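Local coordinates for protein putative ABC transporter subunit, substrate-binding component (PDB 4EVQ) that binds 4-hydroxybenzoate as the solute-binding component of an ABC transporter, probably handing this lignin-derived aromatic acid on for uptake, at residues P24-Y29 with K60-S65; V90-A95 with P112-D117; V157-A162 with A212-G217. One frame throughout, in Å; residues are numbered along the deposited sequence.

Overall arrangement
All three contacts sit at C-terminal ends of strands facing the cleft of a two-lobed periplasmic binding protein, and each touches p-hydroxybenzoic acid. Contacts 1 and 2 belong to the lobe whose sheet includes strands 17-23, 54-62 and 85-88; contact 3 joins neighbouring strands of the other lobe's sheet. Contact 1, partly buried and with its centre about 15 Å from that of the chain, relies on carboxylates and a water. Contact 2, buried and about 8 Å from the chain centre, combines small residues with polar groups for the ligand carboxylate. Contact 3, also buried, sets aromatic rings beside a parallel-strand pairing. Across the cleft, Tyr29 OH lies 2.8 Å from Tyr161 OH, linking contacts 1 and 3.

Contact 1 of 3, residues P24-Y29 with K60-S65. With PHB (p-hydroxybenzoic acid), chain H; ACT (acetate ion), chain G.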
loop_
_atom_site.group_PDB
_atom_site.type_symbol
_atom_site.label_atom_id
_atom_site.label_comp_id
_atom_site.label_asym_id
_atom_site.label_seq_id
_atom_site.Cartn_x
_atom_site.Cartn_y
_atom_site.Cartn_z
ATOM N N PRO A 24 -10.511 5.063 4.231
ATOM C CA PRO A 24 -11.218 4.487 5.379
ATOM C C PRO A 24 -10.933 5.265 6.646
ATOM O O PRO A 24 -9.845 5.160 7.197
ATOM C CB PRO A 24 -10.692 3.066 5.441
ATOM C CG PRO A 24 -9.311 3.151 4.841
ATOM C CD PRO A 24 -9.387 4.218 3.787
ATOM N N TYR A 25 -11.916 6.029 7.122
ATOM C CA TYR A 25 -11.787 6.744 8.398
ATOM C C TYR A 25 -12.534 5.996 9.504
ATOM O O TYR A 25 -12.660 6.498 10.608
ATOM C CB TYR A 25 -12.304 8.176 8.260
ATOM C CG TYR A 25 -11.389 9.022 7.377
ATOM C CD1 TYR A 25 -10.115 9.378 7.827
ATOM C CD2 TYR A 25 -11.765 9.464 6.101
ATOM C CE1 TYR A 25 -9.246 10.118 7.041
ATOM C CE2 TYR A 25 -10.872 10.228 5.332
ATOM C CZ TYR A 25 -9.624 10.534 5.833
ATOM O OH TYR A 25 -8.756 11.282 5.074
ATOM N N SER A 26 -13.142 4.873 9.153
ATOM C CA SER A 26 -13.782 3.990 10.106
ATOM C C SER A 26 -13.497 2.570 9.670
ATOM O O SER A 26 -13.059 2.315 8.556
ATOM C CB SER A 26 -15.305 4.231 10.156
ATOM O OG SER A 26 -15.890 3.917 8.920
ATOM N N GLY A 27 -13.791 1.635 10.563
ATOM C CA GLY A 27 -13.683 0.227 10.288
ATOM C C GLY A 27 -12.268 -0.307 10.346
ATOM O O GLY A 27 -11.318 0.298 10.897
ATOM N N THR A 28 -12.126 -1.466 9.725
ATOM C CA THR A 28 -10.935 -2.250 9.969
ATOM C C THR A 28 -9.639 -1.564 9.464
ATOM O O THR A 28 -8.557 -1.737 10.023
ATOM C CB THR A 28 -11.092 -3.638 9.408
ATOM O OG1 THR A 28 -10.127 -4.514 10.037
ATOM C CG2 THR A 28 -10.819 -3.662 7.976
ATOM N N TYR A 29 -9.762 -0.730 8.441
ATOM C CA TYR A 29 -8.608 -0.072 7.899
ATOM C C TYR A 29 -8.474 1.395 8.319
ATOM O O TYR A 29 -7.674 2.136 7.777
ATOM C CB TYR A 29 -8.628 -0.221 6.386
ATOM C CG TYR A 29 -8.265 -1.611 5.846
ATOM C CD1 TYR A 29 -7.436 -2.479 6.518
ATOM C CD2 TYR A 29 -8.720 -2.013 4.600
ATOM C CE1 TYR A 29 -7.062 -3.689 5.953
ATOM C CE2 TYR A 29 -8.385 -3.226 4.043
ATOM C CZ TYR A 29 -7.542 -4.068 4.718
ATOM O OH TYR A 29 -7.142 -5.273 4.175
ATOM N N LYS A 60 -12.650 15.169 3.238
ATOM C CA LYS A 60 -12.393 13.791 3.650
ATOM C C LYS A 60 -13.681 12.973 3.685
ATOM O O LYS A 60 -14.578 13.243 4.496
ATOM C CB LYS A 60 -11.745 13.820 5.027
ATOM C CG LYS A 60 -10.459 14.622 5.082
ATOM C CD LYS A 60 -9.910 14.738 6.487
ATOM C CE LYS A 60 -8.554 15.410 6.482
ATOM N NZ LYS A 60 -8.013 15.518 7.873
ATOM N N VAL A 61 -13.771 11.956 2.845
ATOM C CA VAL A 61 -14.961 11.128 2.709
ATOM C C VAL A 61 -14.577 9.731 3.151
ATOM O O VAL A 61 -13.626 9.131 2.645
ATOM C CB VAL A 61 -15.478 11.135 1.260
ATOM C CG1 VAL A 61 -16.630 10.174 1.068
ATOM C CG2 VAL A 61 -15.866 12.578 0.844
ATOM N N ASP A 62 -15.304 9.216 4.131
ATOM C CA ASP A 62 -15.095 7.898 4.655
ATOM C C ASP A 62 -15.691 6.830 3.780
ATOM O O ASP A 62 -16.907 6.731 3.655
ATOM C CB ASP A 62 -15.775 7.823 6.013
ATOM C CG ASP A 62 -15.535 6.488 6.722
ATOM O OD1 ASP A 62 -14.665 5.673 6.294
ATOM O OD2 ASP A 62 -16.220 6.273 7.742
ATOM N N ASP A 63 -14.824 5.998 3.171
ATOM C CA ASP A 63 -15.308 4.951 2.276
ATOM C C ASP A 63 -15.732 3.673 2.993
ATOM O O ASP A 63 -16.307 2.785 2.384
ATOM C CB ASP A 63 -14.281 4.627 1.181
ATOM C CG ASP A 63 -13.099 3.751 1.672
ATOM O OD1 ASP A 63 -12.966 3.409 2.823
ATOM O OD2 ASP A 63 -12.278 3.362 0.840
ATOM N N GLU A 64 -15.475 3.601 4.294
ATOM C CA GLU A 64 -15.852 2.456 5.147
ATOM C C GLU A 64 -15.293 1.107 4.661
ATOM O O GLU A 64 -15.796 0.059 5.030
ATOM C CB GLU A 64 -17.405 2.381 5.298
ATOM C CG GLU A 64 -18.028 3.682 5.789
ATOM C CD GLU A 64 -19.573 3.737 5.791
ATOM O OE1 GLU A 64 -20.245 2.778 5.375
ATOM O OE2 GLU A 64 -20.120 4.747 6.288
ATOM N N SER A 65 -14.297 1.150 3.779
ATOM C CA SER A 65 -13.839 -0.030 3.067
ATOM C C SER A 65 -14.985 -0.867 2.524
ATOM O O SER A 65 -14.913 -2.115 2.528
ATOM C CB SER A 65 -12.864 -0.853 3.882
ATOM O OG SER A 65 -11.757 -0.043 4.238
HETATM C "C1'" PHB H . -5.789 -3.445 -0.550
HETATM O "O1'" PHB H . -6.991 -3.755 -0.384
HETATM O "O2'" PHB H . -5.295 -3.179 -1.716
HETATM C C1 PHB H . -4.842 -3.347 0.580
HETATM C C2 PHB H . -5.334 -3.101 1.862
HETATM C C3 PHB H . -4.453 -3.027 2.930
HETATM C C4 PHB H . -3.126 -3.210 2.722
HETATM C C5 PHB H . -2.613 -3.432 1.457
HETATM C C6 PHB H . -3.487 -3.505 0.414
HETATM O O4 PHB H . -2.256 -3.146 3.748
HETATM C C ACT G . -14.999 -2.907 7.224
HETATM O O ACT G . -15.608 -3.505 8.152
HETATM O OXT ACT G . -14.145 -2.008 7.513
HETATM C CH3 ACT G . -15.295 -3.226 5.807
HETATM O O HOH W 1 -12.248 0.180 6.964
#
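Ser26 OG donates to Asp62 OD2 over 2.7 Å, using the syn lone pair of that oxygen, while Tyr25 N donates to Asp62 OD1 over 2.9 Å. The site lies in one lobe of this periplasmic binding protein, at the end of strand 54-62, where the loop after neighbouring strand 17-23 runs past. Asp62 OD1 also accepts from Glu64 N, which closes an Asx turn; Tyr25 N and Glu64 N arrive from opposite faces of the carboxylate plane, each about 61° out of it. With CG anti to the backbone N (chi1 -176°), the Asp62 carboxylate reaches the 24-29 loop. Replacing Asp62 by alanine removes both acceptors, which would probably leave Tyr25 N and Ser26 OG without their mates and the turn at Glu64 looser. Asp63 repeats the Asx turn through Ser65 N, and its OD2 is taken by Thr89. A water joins the loops, accepting from Ser65 OG and Tyr29 N and donating to Ser26 O and to an acetate ion, probably from the crystallisation liquor. The Tyr25 ring crosses the Lys60 chain at about a right angle, CE2 lying 3.7 Å from Lys60 CB, and its hydroxyl bonds Thr37. The C2-C3 side of the p-hydroxybenzoic acid ring leans on one face of Tyr29, C3 lying 3.7 Å from Tyr29 CZ; Ser65 OG sits at the Tyr29 ring edge, near its plane, 3.6 Å from CD2.

Contact 2 of 3, residues V90-A95 with P112-D117; sequences VHSGVA and PNAGAD. With PHB (p-hydroxybenzoic acid), chain H.
Atom O2' of p-hydroxybenzoic acid is gripped from both segments: Ser92 OG donates to it over 2.6 Å and Gly115 N over 3.0 Å, the latter nearly straight at 167°. The other carboxylate oxygen, O1', accepts from Ser92 N at 2.8 Å, so Ser92 holds both oxygens, one with its backbone and one with its hydroxyl. OG stands anti to the carbonyl carbon of Ser92 (chi1 -81°), a rotation that turns the hydroxyl toward O2' and the 112-117 loop. Ser92 opens helix 92-105, whose dipole would be expected to favour the ligand's negative charge. His91 is the N-cap, its ND1 accepting weakly from Gly93 N and Val94 N, and its ring stacks on Tyr161 from the opposite lobe. The carboxylate thus sits at the N-terminal end of a helix, in the cleft of a periplasmic binding protein, where the 112-117 loop after strand 109-111 passes that helix. Beside it, Asn113 ND2 donates to Val90 O over 3.1 Å; the acceptor lies within 5° of the Asn113 amide plane. That amide's OD1 accepts from Gln292, so both of its ends are held and its rotation is fixed. The Val90 and Asn113 side chains cross obliquely, Val90 CG1 lying 3.7 Å from Asn113 ND2 and also reaching ligand C2. Between the helix and the loop, Ala95 CB and Ala114 CB meet at 3.3 Å, tighter than normal carbon contact.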
loop_
_atom_site.group_PDB
_atom_site.type_symbol
_atom_site.label_atom_id
_atom_site.label_comp_id
_atom_site.label_asym_id
_atom_site.label_seq_id
_atom_site.Cartn_x
_atom_site.Cartn_y
_atom_site.Cartn_z
ATOM N N VAL A 90 -7.655 2.843 0.233
ATOM C CA VAL A 90 -6.959 1.682 0.794
ATOM C C VAL A 90 -7.376 0.350 0.260
ATOM O O VAL A 90 -6.534 -0.422 -0.184
ATOM C CB VAL A 90 -7.094 1.696 2.342
ATOM C CG1 VAL A 90 -6.594 0.400 2.980
ATOM C CG2 VAL A 90 -6.321 2.893 2.928
ATOM N N HIS A 91 -8.663 0.060 0.289
ATOM C CA HIS A 91 -9.212 -1.262 -0.066
ATOM C C HIS A 91 -9.344 -1.400 -1.585
ATOM O O HIS A 91 -9.920 -0.533 -2.232
ATOM C CB HIS A 91 -10.571 -1.378 0.644
ATOM C CG HIS A 91 -11.279 -2.692 0.487
ATOM N ND1 HIS A 91 -11.873 -3.096 -0.690
ATOM C CD2 HIS A 91 -11.612 -3.625 1.407
ATOM C CE1 HIS A 91 -12.503 -4.241 -0.496
ATOM N NE2 HIS A 91 -12.342 -4.597 0.764
ATOM N N SER A 92 -8.779 -2.457 -2.133
ATOM C CA SER A 92 -8.735 -2.636 -3.575
ATOM C C SER A 92 -10.081 -2.703 -4.238
ATOM O O SER A 92 -10.218 -2.270 -5.370
ATOM C CB SER A 92 -7.976 -3.908 -3.942
ATOM O OG SER A 92 -6.581 -3.743 -3.925
ATOM N N GLY A 93 -11.077 -3.279 -3.581
ATOM C CA GLY A 93 -12.403 -3.319 -4.174
ATOM C C GLY A 93 -13.028 -1.923 -4.283
ATOM O O GLY A 93 -13.635 -1.604 -5.312
ATOM N N VAL A 94 -12.891 -1.098 -3.251
ATOM C CA VAL A 94 -13.357 0.291 -3.363
ATOM C C VAL A 94 -12.574 1.019 -4.432
ATOM O O VAL A 94 -13.150 1.737 -5.253
ATOM C CB VAL A 94 -13.193 1.029 -2.011
ATOM C CG1 VAL A 94 -13.633 2.504 -2.078
ATOM C CG2 VAL A 94 -13.919 0.312 -0.913
ATOM N N ALA A 95 -11.258 0.869 -4.425
ATOM C CA ALA A 95 -10.413 1.593 -5.364
ATOM C C ALA A 95 -10.701 1.273 -6.802
ATOM O O ALA A 95 -10.663 2.189 -7.652
ATOM C CB ALA A 95 -8.961 1.344 -5.063
ATOM N N PRO A 112 -3.195 5.986 -3.141
ATOM C CA PRO A 112 -2.109 6.042 -2.154
ATOM C C PRO A 112 -1.949 4.717 -1.374
ATOM O O PRO A 112 -1.226 4.682 -0.400
ATOM C CB PRO A 112 -2.572 7.156 -1.211
ATOM C CG PRO A 112 -4.015 6.932 -1.123
ATOM C CD PRO A 112 -4.426 6.490 -2.520
ATOM N N ASN A 113 -2.706 3.703 -1.746
ATOM C CA ASN A 113 -2.451 2.381 -1.173
ATOM C C ASN A 113 -2.968 1.219 -2.030
ATOM O O ASN A 113 -2.190 0.349 -2.419
ATOM C CB ASN A 113 -3.063 2.183 0.235
ATOM C CG ASN A 113 -2.657 0.834 0.805
ATOM O OD1 ASN A 113 -1.488 0.641 1.141
ATOM N ND2 ASN A 113 -3.593 -0.129 0.802
ATOM N N ALA A 114 -4.268 1.180 -2.320
ATOM C CA ALA A 114 -4.886 0.009 -2.947
ATOM C C ALA A 114 -4.012 -0.580 -4.024
ATOM O O ALA A 114 -3.651 0.106 -4.989
ATOM C CB ALA A 114 -6.259 0.344 -3.523
ATOM N N GLY A 115 -3.710 -1.845 -3.905
ATOM C CA GLY A 115 -2.820 -2.537 -4.823
ATOM C C GLY A 115 -3.449 -3.152 -6.020
ATOM O O GLY A 115 -2.724 -3.769 -6.832
ATOM N N ALA A 116 -4.747 -2.972 -6.207
ATOM C CA ALA A 116 -5.472 -3.700 -7.248
ATOM C C ALA A 116 -4.682 -3.711 -8.544
ATOM O O ALA A 116 -4.362 -2.647 -9.101
ATOM C CB ALA A 116 -6.846 -3.058 -7.460
ATOM N N ASP A 117 -4.456 -4.893 -9.079
ATOM C CA ASP A 117 -3.632 -5.039 -10.283
ATOM C C ASP A 117 -4.200 -4.266 -11.440
ATOM O O ASP A 117 -3.444 -3.662 -12.217
ATOM C CB ASP A 117 -3.492 -6.521 -10.654
ATOM C CG ASP A 117 -2.617 -7.318 -9.693
ATOM O OD1 ASP A 117 -1.726 -6.745 -9.051
ATOM O OD2 ASP A 117 -2.816 -8.552 -9.659
HETATM C "C1'" PHB H . -5.789 -3.445 -0.550
HETATM O "O1'" PHB H . -6.991 -3.755 -0.384
HETATM O "O2'" PHB H . -5.295 -3.179 -1.716
HETATM C C1 PHB H . -4.842 -3.347 0.580
HETATM C C2 PHB H . -5.334 -3.101 1.862
HETATM C C3 PHB H . -4.453 -3.027 2.930
HETATM C C4 PHB H . -3.126 -3.210 2.722
HETATM C C5 PHB H . -2.613 -3.432 1.457
HETATM C C6 PHB H . -3.487 -3.505 0.414
HETATM O O4 PHB H . -2.256 -3.146 3.748
#

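Contact 3 of 3, residues V157-A162 with A212-G217. With PHB (p-hydroxybenzoic acid), chain H.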
loop_
_atom_site.group_PDB
_atom_site.type_symbol
_atom_site.label_atom_id
_atom_site.label_comp_id
_atom_site.label_asym_id
_atom_site.label_seq_id
_atom_site.Cartn_x
_atom_site.Cartn_y
_atom_site.Cartn_z
ATOM N N VAL A 157 -2.650 -17.844 3.834
ATOM C CA VAL A 157 -3.855 -17.482 4.552
ATOM C C VAL A 157 -4.078 -15.968 4.387
ATOM O O VAL A 157 -3.156 -15.162 4.597
ATOM C CB VAL A 157 -3.782 -17.936 6.021
ATOM C CG1 VAL A 157 -2.626 -17.351 6.732
ATOM C CG2 VAL A 157 -5.080 -17.657 6.732
ATOM N N THR A 158 -5.300 -15.601 4.068
ATOM C CA THR A 158 -5.608 -14.189 3.836
ATOM C C THR A 158 -7.106 -13.999 3.877
ATOM O O THR A 158 -7.861 -14.946 4.068
ATOM C CB THR A 158 -5.000 -13.655 2.515
ATOM O OG1 THR A 158 -5.119 -12.229 2.484
ATOM C CG2 THR A 158 -5.695 -14.222 1.317
ATOM N N TRP A 159 -7.524 -12.755 3.697
ATOM C CA TRP A 159 -8.923 -12.405 3.581
ATOM C C TRP A 159 -9.437 -12.636 2.156
ATOM O O TRP A 159 -8.700 -12.449 1.171
ATOM C CB TRP A 159 -9.138 -10.931 3.962
ATOM C CG TRP A 159 -9.211 -10.668 5.433
ATOM C CD1 TRP A 159 -9.925 -11.385 6.351
ATOM C CD2 TRP A 159 -8.590 -9.606 6.151
ATOM N NE1 TRP A 159 -9.818 -10.810 7.572
ATOM C CE2 TRP A 159 -9.012 -9.705 7.492
ATOM C CE3 TRP A 159 -7.771 -8.542 5.786
ATOM C CZ2 TRP A 159 -8.607 -8.801 8.479
ATOM C CZ3 TRP A 159 -7.398 -7.651 6.730
ATOM C CH2 TRP A 159 -7.786 -7.791 8.073
ATOM N N LYS A 160 -10.710 -13.017 2.072
ATOM C CA LYS A 160 -11.367 -13.329 0.823
ATOM C C LYS A 160 -11.885 -12.037 0.145
ATOM O O LYS A 160 -13.064 -11.707 0.159
ATOM C CB LYS A 160 -12.478 -14.337 1.032
ATOM C CG LYS A 160 -13.015 -14.917 -0.292
ATOM C CD LYS A 160 -13.947 -16.091 -0.158
ATOM C CE LYS A 160 -14.477 -16.457 -1.541
ATOM N NZ LYS A 160 -15.381 -15.425 -2.126
ATOM N N TYR A 161 -10.960 -11.296 -0.439
ATOM C CA TYR A 161 -11.313 -10.183 -1.292
ATOM C C TYR A 161 -10.139 -9.971 -2.246
ATOM O O TYR A 161 -9.098 -10.600 -2.097
ATOM C CB TYR A 161 -11.725 -8.918 -0.518
ATOM C CG TYR A 161 -10.593 -8.022 -0.036
ATOM C CD1 TYR A 161 -9.880 -8.358 1.078
ATOM C CD2 TYR A 161 -10.286 -6.808 -0.659
ATOM C CE1 TYR A 161 -8.883 -7.529 1.571
ATOM C CE2 TYR A 161 -9.303 -5.998 -0.184
ATOM C CZ TYR A 161 -8.597 -6.346 0.932
ATOM O OH TYR A 161 -7.624 -5.531 1.430
ATOM N N ALA A 162 -10.281 -9.010 -3.156
ATOM C CA ALA A 162 -9.336 -8.855 -4.270
ATOM C C ALA A 162 -7.892 -8.765 -3.851
ATOM O O ALA A 162 -7.037 -9.336 -4.493
ATOM C CB ALA A 162 -9.720 -7.657 -5.152
ATOM N N ALA A 212 1.068 -14.990 4.743
ATOM C CA ALA A 212 -0.175 -14.359 5.174
ATOM C C ALA A 212 -0.235 -12.911 4.729
ATOM O O ALA A 212 0.731 -12.168 4.842
ATOM C CB ALA A 212 -0.312 -14.429 6.696
ATOM N N PHE A 213 -1.420 -12.541 4.281
ATOM C CA PHE A 213 -1.736 -11.129 4.083
ATOM C C PHE A 213 -2.909 -10.755 4.973
ATOM O O PHE A 213 -4.049 -11.243 4.774
ATOM C CB PHE A 213 -2.029 -10.697 2.635
ATOM C CG PHE A 213 -2.698 -9.311 2.564
ATOM C CD1 PHE A 213 -2.015 -8.200 2.977
ATOM C CD2 PHE A 213 -4.024 -9.164 2.190
ATOM C CE1 PHE A 213 -2.623 -6.950 3.019
ATOM C CE2 PHE A 213 -4.648 -7.896 2.253
ATOM C CZ PHE A 213 -3.927 -6.809 2.670
ATOM N N PHE A 214 -2.609 -9.905 5.942
ATOM C CA PHE A 214 -3.611 -9.176 6.752
ATOM C C PHE A 214 -2.966 -7.813 6.980
ATOM O O PHE A 214 -1.765 -7.614 6.742
ATOM C CB PHE A 214 -3.879 -9.866 8.097
ATOM C CG PHE A 214 -4.511 -11.198 7.946
ATOM C CD1 PHE A 214 -5.828 -11.325 7.613
ATOM C CD2 PHE A 214 -3.758 -12.356 8.074
ATOM C CE1 PHE A 214 -6.404 -12.533 7.369
ATOM C CE2 PHE A 214 -4.308 -13.561 7.832
ATOM C CZ PHE A 214 -5.626 -13.688 7.484
ATOM N N SER A 215 -3.751 -6.839 7.425
ATOM C CA SER A 215 -3.228 -5.518 7.688
ATOM C C SER A 215 -4.137 -4.828 8.707
ATOM O O SER A 215 -5.308 -5.147 8.785
ATOM C CB SER A 215 -3.182 -4.766 6.333
ATOM O OG SER A 215 -2.675 -3.484 6.439
ATOM N N GLY A 216 -3.580 -3.950 9.517
ATOM C CA GLY A 216 -4.343 -3.254 10.545
ATOM C C GLY A 216 -4.476 -4.103 11.779
ATOM O O GLY A 216 -3.664 -4.985 12.059
ATOM N N GLY A 217 -5.524 -3.828 12.549
ATOM C CA GLY A 217 -5.714 -4.539 13.811
ATOM C C GLY A 217 -5.905 -6.015 13.569
ATOM O O GLY A 217 -5.583 -6.824 14.453
HETATM C "C1'" PHB H . -5.789 -3.445 -0.550
HETATM O "O1'" PHB H . -6.991 -3.755 -0.384
HETATM O "O2'" PHB H . -5.295 -3.179 -1.716
HETATM C C1 PHB H . -4.842 -3.347 0.580
HETATM C C2 PHB H . -5.334 -3.101 1.862
HETATM C C3 PHB H . -4.453 -3.027 2.930
HETATM C C4 PHB H . -3.126 -3.210 2.722
HETATM C C5 PHB H . -2.613 -3.432 1.457
HETATM C C6 PHB H . -3.487 -3.505 0.414
HETATM O O4 PHB H . -2.256 -3.146 3.748
#
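Phe214 presents its edge to one face of the Trp159 indole, with Phe214 CD1 3.5 Å above that plane and over its centre. The planes stand at 88°, a T-shaped pair, and the Trp159 five-membered ring and the Phe214 ring have centroids 4.8 Å apart. At the indole's own edge lies Ser215 O, in plane, while Trp159 NE1 donates to Asp192 O beyond the two segments. The Phe213 ring has Tyr161 OH and the ligand at its edge, Phe213 CZ coming within 3.7 Å of ligand C4; Thr158 OG1 lies near its plane too, 3.3 Å from Phe213 CD2. These rings stand where parallel strands 153-159 and 209-213, neighbours in the sheet of one lobe of this periplasmic binding protein, give way to loops lining the cleft. The strand pairing itself is marked by Phe213 N donating to Val157 O over 3.2 Å, in the carbonyl plane. Further along, a side chain supplies the link: chi1 of Thr158, -169°, swings OG1 away from its own backbone N and over to the other strand, where it donates to Phe213 O over 2.7 Å. Val157 and Ala212 project together on the other side of the sheet from Thr158 and Phe213, where Phe222 covers them. Past the strand ends, each loop holds one end of the ligand. Tyr161 OH donates to O1' over 2.6 Å, with that oxygen in the plane of the Tyr161 ring, and ligand O4 donates to Ser215 OG over 2.7 Å.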